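Local coordinates for 14-3-3 protein (Cryptosporidium parvum, PDB 3EFZ), which probably binds phosphoserine-containing partner proteins as a dimeric signalling adaptor, as other members of the 14-3-3 family do, at residues Y45-V48 and I49-T53; E239-E242 and K243-I247; E157-K160 and D161-N165. All coordinates share one frame; numbering follows the deposited sequence.

Interaction 1 (Y45-V48 and I49-T53)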
# COMPACT_ATOMS: atom_id res chain seq x y z
N TYR B 45 -5.01 8.22 -1.44
CA TYR B 45 -5.35 7.09 -0.58
C TYR B 45 -6.22 7.59 0.55
O TYR B 45 -7.31 7.08 0.77
CB TYR B 45 -4.11 6.39 -0.04
CG TYR B 45 -3.37 5.51 -1.04
CD1 TYR B 45 -3.47 5.73 -2.42
CD2 TYR B 45 -2.53 4.48 -0.59
CE1 TYR B 45 -2.77 4.96 -3.32
CE2 TYR B 45 -1.84 3.67 -1.49
CZ TYR B 45 -1.96 3.92 -2.85
OH TYR B 45 -1.26 3.17 -3.73
N LYS B 46 -5.76 8.62 1.25
CA LYS B 46 -6.56 9.21 2.30
C LYS B 46 -7.98 9.50 1.83
O LYS B 46 -8.93 9.08 2.48
CB LYS B 46 -5.93 10.49 2.85
CG LYS B 46 -6.72 11.05 4.04
CD LYS B 46 -6.15 12.38 4.52
CE LYS B 46 -6.91 12.89 5.71
NZ LYS B 46 -6.21 14.05 6.29
N ASP B 47 -8.11 10.18 0.69
CA ASP B 47 -9.41 10.55 0.19
C ASP B 47 -10.34 9.37 -0.13
O ASP B 47 -11.55 9.46 0.09
CB ASP B 47 -9.31 11.50 -1.01
CG ASP B 47 -10.61 12.25 -1.26
OD1 ASP B 47 -11.06 12.99 -0.34
OD2 ASP B 47 -11.20 12.09 -2.35
N VAL B 48 -9.78 8.29 -0.70
CA VAL B 48 -10.53 7.07 -0.93
C VAL B 48 -11.16 6.57 0.38
O VAL B 48 -12.38 6.36 0.46
CB VAL B 48 -9.68 5.95 -1.60
CG1 VAL B 48 -10.38 4.58 -1.49
CG2 VAL B 48 -9.45 6.28 -3.05
N ILE B 49 -10.34 6.42 1.41
CA ILE B 49 -10.82 5.90 2.69
C ILE B 49 -11.81 6.85 3.38
O ILE B 49 -12.83 6.41 3.86
CB ILE B 49 -9.68 5.47 3.61
CG1 ILE B 49 -9.12 4.14 3.09
CG2 ILE B 49 -10.17 5.26 5.05
CD1 ILE B 49 -7.77 3.92 3.45
N LYS B 50 -11.53 8.16 3.37
CA LYS B 50 -12.45 9.16 3.92
C LYS B 50 -13.84 9.04 3.29
O LYS B 50 -14.83 8.90 3.99
CB LYS B 50 -11.91 10.58 3.71
CG LYS B 50 -11.00 11.05 4.79
CD LYS B 50 -10.59 12.51 4.60
CE LYS B 50 -11.48 13.48 5.38
NZ LYS B 50 -11.49 13.19 6.86
N VAL B 51 -13.89 9.10 1.96
CA VAL B 51 -15.15 9.00 1.22
C VAL B 51 -15.89 7.69 1.52
O VAL B 51 -17.07 7.71 1.89
CB VAL B 51 -14.96 9.22 -0.33
CG1 VAL B 51 -16.29 9.05 -1.07
CG2 VAL B 51 -14.41 10.60 -0.62
N LEU B 52 -15.22 6.55 1.36
CA LEU B 52 -15.90 5.25 1.55
C LEU B 52 -16.47 5.05 2.95
O LEU B 52 -17.42 4.30 3.17
CB LEU B 52 -14.94 4.10 1.22
CG LEU B 52 -14.65 3.89 -0.28
CD1 LEU B 52 -13.75 2.68 -0.49
CD2 LEU B 52 -15.93 3.73 -1.10
N THR B 53 -15.91 5.79 3.89
CA THR B 53 -16.01 5.51 5.30
C THR B 53 -16.82 6.62 6.01
O THR B 53 -17.51 6.36 7.01
CB THR B 53 -14.55 5.35 5.83
OG1 THR B 53 -14.31 4.01 6.29
CG2 THR B 53 -14.17 6.38 6.82

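Interaction 2 (E239-E242 and K243-I247)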
# COMPACT_ATOMS: atom_id res chain seq x y z
N GLU B 239 -8.37 23.78 -5.37
CA GLU B 239 -7.00 23.39 -5.61
C GLU B 239 -6.93 22.07 -6.40
O GLU B 239 -6.12 21.92 -7.32
CB GLU B 239 -6.28 23.27 -4.27
CG GLU B 239 -4.94 22.59 -4.34
CD GLU B 239 -4.53 22.04 -3.01
OE1 GLU B 239 -4.17 22.87 -2.14
OE2 GLU B 239 -4.57 20.80 -2.83
N ASN B 240 -7.80 21.13 -6.05
CA ASN B 240 -7.86 19.85 -6.74
C ASN B 240 -8.36 19.95 -8.17
O ASN B 240 -7.91 19.18 -9.02
CB ASN B 240 -8.63 18.80 -5.95
CG ASN B 240 -7.77 18.10 -4.94
OD1 ASN B 240 -6.60 17.79 -5.21
ND2 ASN B 240 -8.32 17.85 -3.76
N THR B 241 -9.27 20.88 -8.43
CA THR B 241 -9.65 21.20 -9.81
C THR B 241 -8.45 21.73 -10.59
O THR B 241 -8.13 21.21 -11.66
CB THR B 241 -10.83 22.20 -9.86
OG1 THR B 241 -12.01 21.54 -9.40
CG2 THR B 241 -11.07 22.71 -11.29
N GLU B 242 -7.78 22.74 -10.05
CA GLU B 242 -6.62 23.31 -10.72
C GLU B 242 -5.49 22.30 -10.93
O GLU B 242 -4.84 22.30 -11.97
CB GLU B 242 -6.13 24.58 -10.00
CG GLU B 242 -7.13 25.77 -10.05
CD GLU B 242 -7.38 26.37 -11.47
OE1 GLU B 242 -8.28 27.23 -11.59
OE2 GLU B 242 -6.68 25.99 -12.45
N LYS B 243 -5.28 21.40 -9.96
CA LYS B 243 -4.34 20.28 -10.15
C LYS B 243 -4.74 19.35 -11.30
O LYS B 243 -3.88 18.92 -12.08
CB LYS B 243 -4.21 19.47 -8.86
CG LYS B 243 -3.28 20.06 -7.81
CD LYS B 243 -3.32 19.20 -6.57
CE LYS B 243 -2.00 19.21 -5.82
NZ LYS B 243 -2.00 20.14 -4.66
N LEU B 244 -6.02 19.02 -11.40
CA LEU B 244 -6.50 18.10 -12.43
C LEU B 244 -6.54 18.74 -13.80
O LEU B 244 -6.26 18.08 -14.81
CB LEU B 244 -7.88 17.53 -12.08
CG LEU B 244 -7.94 16.48 -10.96
CD1 LEU B 244 -9.34 16.44 -10.37
CD2 LEU B 244 -7.49 15.08 -11.43
N LEU B 245 -6.88 20.03 -13.85
CA LEU B 245 -6.86 20.77 -15.12
C LEU B 245 -5.44 20.89 -15.64
O LEU B 245 -5.22 20.83 -16.85
CB LEU B 245 -7.50 22.15 -14.97
CG LEU B 245 -9.03 22.19 -14.89
CD1 LEU B 245 -9.52 23.63 -14.66
CD2 LEU B 245 -9.67 21.56 -16.13
N LYS B 246 -4.48 21.07 -14.73
CA LYS B 246 -3.08 21.12 -15.10
C LYS B 246 -2.64 19.80 -15.73
O LYS B 246 -2.03 19.80 -16.80
CB LYS B 246 -2.19 21.46 -13.90
CG LYS B 246 -0.73 21.72 -14.28
CD LYS B 246 0.16 21.91 -13.06
CE LYS B 246 1.54 22.44 -13.46
NZ LYS B 246 2.28 21.52 -14.37
N ILE B 247 -2.94 18.68 -15.06
CA ILE B 247 -2.60 17.35 -15.55
C ILE B 247 -3.21 17.08 -16.93
O ILE B 247 -2.54 16.54 -17.81
CB ILE B 247 -3.03 16.23 -14.55
CG1 ILE B 247 -2.26 16.36 -13.24
CG2 ILE B 247 -2.80 14.84 -15.17
CD1 ILE B 247 -2.89 15.61 -12.07

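Interaction 3 (E157-K160 and D161-N165)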
# COMPACT_ATOMS: atom_id res chain seq x y z
N GLU B 157 -5.56 -4.25 -17.89
CA GLU B 157 -4.11 -4.16 -18.08
C GLU B 157 -3.43 -5.52 -17.89
O GLU B 157 -2.29 -5.74 -18.35
CB GLU B 157 -3.48 -3.16 -17.10
CG GLU B 157 -4.00 -1.74 -17.19
CD GLU B 157 -3.42 -0.83 -16.10
OE1 GLU B 157 -3.03 -1.34 -15.03
OE2 GLU B 157 -3.35 0.40 -16.31
N ILE B 158 -4.12 -6.41 -17.18
CA ILE B 158 -3.61 -7.73 -16.85
C ILE B 158 -4.12 -8.80 -17.82
O ILE B 158 -3.36 -9.64 -18.29
CB ILE B 158 -4.00 -8.14 -15.39
CG1 ILE B 158 -3.42 -7.13 -14.39
CG2 ILE B 158 -3.58 -9.58 -15.09
CD1 ILE B 158 -3.78 -7.41 -12.95
N LEU B 159 -5.43 -8.77 -18.07
CA LEU B 159 -6.11 -9.79 -18.87
C LEU B 159 -5.82 -9.69 -20.37
O LEU B 159 -5.29 -8.68 -20.85
CB LEU B 159 -7.62 -9.79 -18.56
CG LEU B 159 -8.01 -10.16 -17.10
CD1 LEU B 159 -9.50 -9.92 -16.85
CD2 LEU B 159 -7.62 -11.58 -16.66
N LYS B 160 -6.14 -10.75 -21.11
CA LYS B 160 -5.81 -10.83 -22.52
C LYS B 160 -7.07 -11.00 -23.39
O LYS B 160 -8.11 -11.48 -22.92
CB LYS B 160 -4.84 -11.99 -22.79
CG LYS B 160 -3.51 -11.94 -22.02
CD LYS B 160 -2.57 -10.89 -22.62
CE LYS B 160 -1.39 -10.59 -21.70
NZ LYS B 160 -0.86 -9.23 -21.97
N ASP B 161 -6.94 -10.64 -24.67
CA ASP B 161 -7.95 -10.91 -25.70
C ASP B 161 -9.34 -10.41 -25.37
O ASP B 161 -9.55 -9.21 -25.21
CB ASP B 161 -7.98 -12.41 -26.06
CG ASP B 161 -6.60 -12.97 -26.33
OD1 ASP B 161 -5.94 -12.47 -27.26
OD2 ASP B 161 -6.17 -13.90 -25.61
N GLU B 162 -10.28 -11.34 -25.26
CA GLU B 162 -11.67 -10.99 -25.07
C GLU B 162 -11.94 -10.60 -23.61
O GLU B 162 -12.62 -9.60 -23.35
CB GLU B 162 -12.58 -12.13 -25.56
CG GLU B 162 -13.86 -11.65 -26.24
CD GLU B 162 -13.64 -10.56 -27.32
OE1 GLU B 162 -12.85 -10.81 -28.28
OE2 GLU B 162 -14.26 -9.47 -27.21
N GLU B 163 -11.37 -11.37 -22.68
CA GLU B 163 -11.50 -11.11 -21.26
C GLU B 163 -11.03 -9.68 -20.96
O GLU B 163 -11.64 -8.96 -20.17
CB GLU B 163 -10.79 -12.21 -20.42
CG GLU B 163 -9.34 -11.94 -20.01
CD GLU B 163 -8.50 -13.20 -19.66
OE1 GLU B 163 -7.34 -13.29 -20.15
OE2 GLU B 163 -8.97 -14.10 -18.90
N LYS B 164 -9.97 -9.25 -21.63
CA LYS B 164 -9.49 -7.87 -21.60
C LYS B 164 -10.53 -6.91 -22.19
O LYS B 164 -10.90 -5.93 -21.55
CB LYS B 164 -8.18 -7.76 -22.37
CG LYS B 164 -7.64 -6.36 -22.57
CD LYS B 164 -6.31 -6.41 -23.32
CE LYS B 164 -5.73 -5.03 -23.51
NZ LYS B 164 -4.33 -5.06 -24.07
N ASN B 165 -11.00 -7.21 -23.40
CA ASN B 165 -12.00 -6.38 -24.06
C ASN B 165 -13.29 -6.21 -23.26
O ASN B 165 -13.88 -5.14 -23.26
CB ASN B 165 -12.29 -6.89 -25.48
CG ASN B 165 -11.15 -6.59 -26.45
OD1 ASN B 165 -10.30 -5.71 -26.21
ND2 ASN B 165 -11.13 -7.30 -27.57

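Interaction 1 (Y45-V48 and I49-T53)
K50 packs back over the preceding turn of the helix against K46, and its side chain is worth following atom by atom. CB lies 3.6 Å from K46 O, the carbonyl that also accepts the K50 N-H at 2.9 Å, and CG stays over the same oxygen at 3.7 Å. CD then meets K46 CE at 3.9 Å, flank to flank, as the two chains run alongside in the same direction. K46 is straight throughout, but K50 turns at CG-CD (chi3 95°) and again at CD-CE (chi4 58°). The two ammonium nitrogens, K46 NZ and K50 NZ, remain 5.4 Å apart, and K50 NZ is committed to a salt bridge with E54, which probably eases the proximity of like charges. This is the i to i+4 pairing of an alpha-helix, here within helix 32-54 of the all-helical 14-3-3 fold, and each face has its own chemistry. On the buried side V48 CG1 touches L52 CD1 at 4.0 Å; chi1 of 165° at V48 sets CG1 opposite the backbone N and beside the carbonyl carbon, on the side of L52, where helix 138-158 packs F143 on V48 and V51, and C144 on L52. Between the two faces, V51 CG2 rests 3.9 Å from D47 OD2. Y45, whose hydroxyl is hydrogen-bonded to S77, packs together with I49 against D123 of the second subunit.

Interaction 2 (E239-E242 and K243-I247)
E239 O receives the K243 N-H at 2.8 Å (160° at the hydrogen), and the aliphatic start of the K243 side chain closes over the same oxygen, CG lying 3.4 Å away. With CG of K243 set beside its own backbone N (chi1 -80°), the lysine heads back towards the start of helix 239-256. E239 goes the other way round its first bond, CG opposite its backbone N (chi1 167°), and the two chains end up side by side. Their ends meet in a salt bridge, K243 NZ to E239 OE2 at 3.2 Å, which as a hydrogen bond is weak. N240 crosses K243 at a slant, its OD1 3.8 Å from K243 CD. On the buried side T241 CG2 touches L245 CD1 at 3.8 Å, while T241 OG1 turns to S191 O for its hydrogen bond. L244 follows the same backbone logic, its N-H bonding to N240 O at 3.0 Å, and its side chain reaches L200 on helix 193-207. Over these two turns the i to i+4 spacing sets the E239-K243 salt bridge on an exposed side and the T241-L245 methyl contact on a buried one. The chemistry suggests at most a modest electrostatic gain: an acid in the first helical turn is probably stabilised as a carboxylate by the helix start and by the nearby ammonium, though the long bond suggests a loose grip.

Interaction 3 (E157-K160 and D161-N165)
E163 folds back from the first turn of helix 161-185 so that its OE1 accepts the backbone N-H of K160 at 3.0 Å, a nearly straight bond (166°). The N-H arrives on the anti side of the carboxylate, slightly out of its plane. The chi1 of E163 is modelled at 93°, between a staggered and an eclipsed position, and with a clash nearby this value is itself doubtful; beyond CG the chain is extended. In that tightly modelled spot the side chain crosses L159 at about a right angle. K164 takes a quieter course. Its CG stands opposite its backbone N (chi1 173°) and every later bond is extended, so the methylenes run past L159 O, CB at 3.4 Å and CD at 3.5 Å, before the amine reaches the neighbourhood of K160. There the nitrogens K160 NZ and K164 NZ lie 5.8 Å apart, K160 having kinked at CB-CG. D161 adopts a positive phi where the chain swings round. The backbone returns one bond, K164 N to K160 O at 3.2 Å, with the donor well above the carbonyl plane. A side chain accepting the N-H of the residue three places earlier, near a helix start, resembles one half of a capping box, here at the turn from helix 138-158 into helix 161-185; just before it, E157 forms a salt bridge with R79, predicted to contact phosphoserine.

How the interactions relate
Read from the N terminus, the three contacts come in the order interaction 1, interaction 3, interaction 2, and they are strictly in series: none nests within or crosses another. Interactions 1 and 2 each stay inside one helix, 32-54 and 239-256, closing no loop beyond a helical turn. Interaction 3 alone bridges two helices, closing the short connection from 138-158 to 161-185. The centres of interactions 1 and 2 are 19 Å apart, without touching, whereas interaction 3 lies 29 and 31 Å from them, across the chain's centre from both. Together they sample the dimer-facing helix, the final helix and an inter-helix turn of one 14-3-3 domain.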